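Local coordinates for protein short chain dehydrogenase/reductase (Acinetobacter baumannii, PDB 4IUY) that probably catalyses an NAD(P)-dependent oxidation or reduction, as a Rossmann-fold member of the short-chain dehydrogenase/reductase family, at residues 107-119 with 131-144. Sequence-based numbering, arbitrary orientation.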
loop_
_atom_site.group_PDB
_atom_site.type_symbol
_atom_site.label_atom_id
_atom_site.label_comp_id
_atom_site.label_asym_id
_atom_site.label_seq_id
_atom_site.Cartn_x
_atom_site.Cartn_y
_atom_site.Cartn_z
ATOM N N ASP D 107 5.939 -9.809 29.282
ATOM C CA ASP D 107 6.925 -9.641 28.221
ATOM C C ASP D 107 6.242 -9.345 26.879
ATOM O O ASP D 107 6.691 -8.511 26.108
ATOM C CB ASP D 107 7.771 -10.910 28.078
ATOM C CG ASP D 107 8.604 -11.194 29.303
ATOM O OD1 ASP D 107 9.636 -10.522 29.467
ATOM O OD2 ASP D 107 8.224 -12.077 30.104
ATOM N N VAL D 108 5.148 -10.042 26.610
ATOM C CA VAL D 108 4.470 -9.900 25.347
ATOM C C VAL D 108 2.976 -9.803 25.523
ATOM O O VAL D 108 2.356 -10.681 26.134
ATOM C CB VAL D 108 4.764 -11.106 24.409
ATOM C CG1 VAL D 108 4.010 -10.959 23.091
ATOM C CG2 VAL D 108 6.263 -11.267 24.162
ATOM N N LEU D 109 2.398 -8.757 24.941
ATOM C CA LEU D 109 0.944 -8.674 24.804
ATOM C C LEU D 109 0.470 -9.137 23.412
ATOM O O LEU D 109 0.904 -8.610 22.394
ATOM C CB LEU D 109 0.480 -7.246 25.030
ATOM C CG LEU D 109 -0.931 -6.959 24.531
ATOM C CD1 LEU D 109 -1.974 -7.800 25.255
ATOM C CD2 LEU D 109 -1.194 -5.455 24.687
ATOM N N ILE D 110 -0.415 -10.128 23.380
ATOM C CA ILE D 110 -1.059 -10.517 22.131
ATOM C C ILE D 110 -2.550 -10.130 22.153
ATOM O O ILE D 110 -3.377 -10.741 22.846
ATOM C CB ILE D 110 -0.880 -12.014 21.837
ATOM C CG1 ILE D 110 0.603 -12.403 21.952
ATOM C CG2 ILE D 110 -1.464 -12.360 20.459
ATOM C CD1 ILE D 110 0.891 -13.848 21.605
ATOM N N ASN D 111 -2.861 -9.073 21.418
ATOM C CA ASN D 111 -4.210 -8.559 21.265
ATOM C C ASN D 111 -4.976 -9.420 20.254
ATOM O O ASN D 111 -4.827 -9.237 19.043
ATOM C CB ASN D 111 -4.160 -7.108 20.757
ATOM C CG ASN D 111 -3.832 -6.098 21.852
ATOM O OD1 ASN D 111 -4.322 -6.187 22.969
ATOM N ND2 ASN D 111 -2.998 -5.128 21.519
ATOM N N ASN D 112 -5.814 -10.327 20.744
ATOM C CA ASN D 112 -6.480 -11.300 19.889
ATOM C C ASN D 112 -8.015 -11.269 20.069
ATOM O O ASN D 112 -8.731 -12.197 19.699
ATOM C CB ASN D 112 -5.910 -12.688 20.206
ATOM C CG ASN D 112 -6.634 -13.820 19.471
ATOM O OD1 ASN D 112 -6.815 -13.784 18.252
ATOM N ND2 ASN D 112 -7.168 -14.760 20.243
ATOM N N ALA D 113 -8.527 -10.199 20.651
ATOM C CA ALA D 113 -9.969 -10.047 20.776
ATOM C C ALA D 113 -10.511 -9.534 19.438
ATOM O O ALA D 113 -9.910 -8.671 18.809
ATOM C CB ALA D 113 -10.325 -9.110 21.929
ATOM N N GLY D 114 -11.621 -10.098 18.987
ATOM C CA GLY D 114 -12.173 -9.751 17.688
ATOM C C GLY D 114 -13.594 -10.256 17.499
ATOM O O GLY D 114 -13.864 -11.427 17.753
ATOM N N VAL D 115 -14.515 -9.363 17.131
ATOM C CA VAL D 115 -15.884 -9.754 16.786
ATOM C C VAL D 115 -16.320 -9.206 15.434
ATOM O O VAL D 115 -15.783 -8.217 14.926
ATOM C CB VAL D 115 -16.934 -9.290 17.833
ATOM C CG1 VAL D 115 -16.701 -9.966 19.170
ATOM C CG2 VAL D 115 -16.933 -7.763 17.965
ATOM N N SER D 116 -17.296 -9.866 14.837
ATOM C CA SER D 116 -17.839 -9.376 13.586
ATOM C C SER D 116 -19.308 -9.758 13.495
ATOM O O SER D 116 -19.924 -10.176 14.472
ATOM C CB SER D 116 -17.049 -9.918 12.399
ATOM O OG SER D 116 -17.393 -9.251 11.196
ATOM N N ASP D 117 -19.850 -9.626 12.300
ATOM C CA ASP D 117 -21.239 -9.922 12.013
ATOM C C ASP D 117 -21.295 -9.986 10.496
ATOM O O ASP D 117 -20.276 -9.855 9.828
ATOM C CB ASP D 117 -22.153 -8.809 12.543
ATOM C CG ASP D 117 -23.574 -9.296 12.827
ATOM O OD1 ASP D 117 -23.996 -10.338 12.269
ATOM O OD2 ASP D 117 -24.290 -8.612 13.585
ATOM N N THR D 118 -22.477 -10.227 9.962
ATOM C CA THR D 118 -22.704 -10.174 8.533
ATOM C C THR D 118 -23.990 -9.425 8.308
ATOM O O THR D 118 -25.058 -9.906 8.669
ATOM C CB THR D 118 -22.818 -11.566 7.913
ATOM O OG1 THR D 118 -21.619 -12.299 8.187
ATOM C CG2 THR D 118 -22.991 -11.445 6.411
ATOM N N LYS D 119 -23.879 -8.223 7.765
ATOM C CA LYS D 119 -25.037 -7.391 7.489
ATOM C C LYS D 119 -24.747 -6.575 6.263
ATOM O O LYS D 119 -23.608 -6.205 6.022
ATOM C CB LYS D 119 -25.328 -6.425 8.644
ATOM C CG LYS D 119 -25.861 -7.061 9.906
ATOM C CD LYS D 119 -26.370 -5.973 10.822
ATOM C CE LYS D 119 -26.913 -6.542 12.099
ATOM N NZ LYS D 119 -27.752 -5.508 12.765
ATOM N N LYS D 131 -20.014 -2.014 19.047
ATOM C CA LYS D 131 -19.515 -3.324 19.453
ATOM C C LYS D 131 -18.277 -3.752 18.674
ATOM O O LYS D 131 -17.269 -4.125 19.253
ATOM C CB LYS D 131 -20.596 -4.394 19.304
ATOM C CG LYS D 131 -20.119 -5.774 19.727
ATOM C CD LYS D 131 -21.247 -6.766 19.844
ATOM C CE LYS D 131 -21.940 -6.960 18.500
ATOM N NZ LYS D 131 -21.125 -7.748 17.506
ATOM N N ILE D 132 -18.361 -3.689 17.350
ATOM C CA ILE D 132 -17.307 -4.175 16.466
ATOM C C ILE D 132 -16.046 -3.302 16.519
ATOM O O ILE D 132 -14.935 -3.810 16.628
ATOM C CB ILE D 132 -17.836 -4.306 15.038
ATOM C CG1 ILE D 132 -18.851 -5.433 14.991
ATOM C CG2 ILE D 132 -16.693 -4.530 14.024
ATOM C CD1 ILE D 132 -19.716 -5.398 13.773
ATOM N N VAL D 133 -16.227 -1.990 16.446
ATOM C CA VAL D 133 -15.095 -1.081 16.425
ATOM C C VAL D 133 -14.418 -0.940 17.796
ATOM O O VAL D 133 -13.172 -0.944 17.871
ATOM C CB VAL D 133 -15.487 0.293 15.818
ATOM C CG1 VAL D 133 -14.297 1.219 15.819
ATOM C CG2 VAL D 133 -15.993 0.110 14.372
ATOM N N ASP D 134 -15.212 -0.875 18.878
ATOM C CA ASP D 134 -14.630 -0.792 20.229
ATOM C C ASP D 134 -13.852 -2.031 20.601
ATOM O O ASP D 134 -12.768 -1.929 21.169
ATOM C CB ASP D 134 -15.684 -0.518 21.304
ATOM C CG ASP D 134 -16.277 0.858 21.177
ATOM O OD1 ASP D 134 -15.785 1.628 20.321
ATOM O OD2 ASP D 134 -17.219 1.166 21.925
ATOM N N THR D 135 -14.407 -3.193 20.271
ATOM C CA THR D 135 -13.745 -4.463 20.502
ATOM C C THR D 135 -12.513 -4.659 19.601
ATOM O O THR D 135 -11.468 -5.110 20.069
ATOM C CB THR D 135 -14.702 -5.643 20.271
ATOM O OG1 THR D 135 -15.718 -5.642 21.281
ATOM C CG2 THR D 135 -13.938 -6.980 20.314
ATOM N N ASN D 136 -12.628 -4.311 18.319
ATOM C CA ASN D 136 -11.547 -4.601 17.374
ATOM C C ASN D 136 -10.425 -3.593 17.354
ATOM O O ASN D 136 -9.292 -3.937 16.993
ATOM C CB ASN D 136 -12.082 -4.782 15.945
ATOM C CG ASN D 136 -12.944 -6.025 15.782
ATOM O OD1 ASN D 136 -12.816 -6.975 16.529
ATOM N ND2 ASN D 136 -13.828 -6.016 14.801
ATOM N N LEU D 137 -10.721 -2.361 17.767
ATOM C CA LEU D 137 -9.754 -1.265 17.627
ATOM C C LEU D 137 -9.532 -0.515 18.952
ATOM O O LEU D 137 -8.398 -0.343 19.402
ATOM C CB LEU D 137 -10.190 -0.294 16.537
ATOM C CG LEU D 137 -9.372 0.988 16.351
ATOM C CD1 LEU D 137 -7.886 0.704 16.022
ATOM C CD2 LEU D 137 -9.996 1.858 15.278
ATOM N N LYS D 138 -10.608 -0.080 19.591
ATOM C CA LYS D 138 -10.427 0.674 20.833
ATOM C C LYS D 138 -9.830 -0.157 21.967
ATOM O O LYS D 138 -8.951 0.317 22.676
ATOM C CB LYS D 138 -11.717 1.315 21.293
ATOM C CG LYS D 138 -11.532 2.252 22.470
ATOM C CD LYS D 138 -12.851 2.899 22.810
ATOM C CE LYS D 138 -12.747 3.714 24.100
ATOM N NZ LYS D 138 -14.100 4.193 24.545
ATOM N N ALA D 139 -10.320 -1.376 22.158
ATOM C CA ALA D 139 -9.799 -2.220 23.232
ATOM C C ALA D 139 -8.312 -2.570 23.116
ATOM O O ALA D 139 -7.578 -2.422 24.095
ATOM C CB ALA D 139 -10.655 -3.464 23.430
ATOM N N PRO D 140 -7.861 -3.038 21.930
ATOM C CA PRO D 140 -6.430 -3.326 21.785
ATOM C C PRO D 140 -5.579 -2.098 22.085
ATOM O O PRO D 140 -4.486 -2.244 22.648
ATOM C CB PRO D 140 -6.300 -3.723 20.308
ATOM C CG PRO D 140 -7.650 -4.162 19.914
ATOM C CD PRO D 140 -8.616 -3.387 20.705
ATOM N N TRP D 141 -6.067 -0.919 21.703
ATOM C CA TRP D 141 -5.389 0.332 22.019
ATOM C C TRP D 141 -5.319 0.571 23.540
ATOM O O TRP D 141 -4.253 0.868 24.079
ATOM C CB TRP D 141 -6.050 1.510 21.290
ATOM C CG TRP D 141 -5.651 2.875 21.814
ATOM C CD1 TRP D 141 -4.483 3.540 21.575
ATOM C CD2 TRP D 141 -6.437 3.732 22.655
ATOM N NE1 TRP D 141 -4.491 4.755 22.224
ATOM C CE2 TRP D 141 -5.680 4.899 22.887
ATOM C CE3 TRP D 141 -7.708 3.628 23.225
ATOM C CZ2 TRP D 141 -6.149 5.959 23.683
ATOM C CZ3 TRP D 141 -8.175 4.673 24.019
ATOM C CH2 TRP D 141 -7.393 5.829 24.240
ATOM N N GLN D 142 -6.451 0.434 24.222
ATOM C CA GLN D 142 -6.494 0.538 25.690
ATOM C C GLN D 142 -5.521 -0.437 26.355
ATOM O O GLN D 142 -4.716 -0.043 27.226
ATOM C CB GLN D 142 -7.907 0.265 26.219
ATOM C CG GLN D 142 -8.972 1.288 25.819
ATOM C CD GLN D 142 -10.404 0.806 26.114
ATOM O OE1 GLN D 142 -10.830 -0.257 25.636
ATOM N NE2 GLN D 142 -11.154 1.600 26.871
ATOM N N CYS D 143 -5.586 -1.700 25.938
ATOM C CA CYS D 143 -4.722 -2.728 26.523
ATOM C C CYS D 143 -3.261 -2.404 26.293
ATOM O O CYS D 143 -2.437 -2.569 27.191
ATOM C CB CYS D 143 -5.032 -4.118 25.962
ATOM S SG CYS D 143 -6.631 -4.711 26.449
ATOM N N ALA D 144 -2.946 -1.967 25.081
ATOM C CA ALA D 144 -1.575 -1.599 24.754
ATOM C C ALA D 144 -1.116 -0.482 25.681
ATOM O O ALA D 144 -0.050 -0.565 26.284
ATOM C CB ALA D 144 -1.451 -1.156 23.262
HETATM O O HOH W 1 -8.768 -6.635 16.552
HETATM O O HOH W 2 -23.090 -6.749 15.361
#
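N136 turns the flat end of its side chain to the backbone of V115 and pairs with it as a second strand would. Its OD1 receives V115 N at 3.0 Å, in the carbonyl plane and on a lone pair, while its ND2 gives a straighter bond to V115 O at 2.9 Å (162° at the hydrogen). An asparagine suits this place because one amide can answer both the N-H and the C=O of a single residue; having CG anti to its own carbonyl carbon (chi1 -67°) helps carry that amide to the loop. With the two bonds to V115, a further one from ND2 to S181 OG of helix 176-196 helps hold the amide's rotation. The chain passes close here, G114 CA lying 3.1 Å from N136 OD1.

Beside this pairing, V115 lays CG2 across T135 at about a right angle, 3.8 Å from T135 CB. The threonine can offer carbon here because its OG1 is turned back to K131 O. At the outer end, a water joins D117 OD2 to K131 NZ; the two opposite charges do not touch directly.

Nearer the sheet, the amide of N111 lies against the ring of P140, CG 3.8 Å from P140 CB, and its ND2 bonds to N162 on the adjoining strand. Farther back, L109 puts CD2 on the helix backbone, 3.9 Å from A144 CA.

Strand and helix run nearly antiparallel (170°), as expected of one beta-alpha unit in a Rossmann fold. N111-N112-A113-G114, at the strand's end and the start of the loop, is the NNAG motif of classical short-chain dehydrogenases, and N136 matches the family's conserved helix asparagine, seated at a pi-type widening.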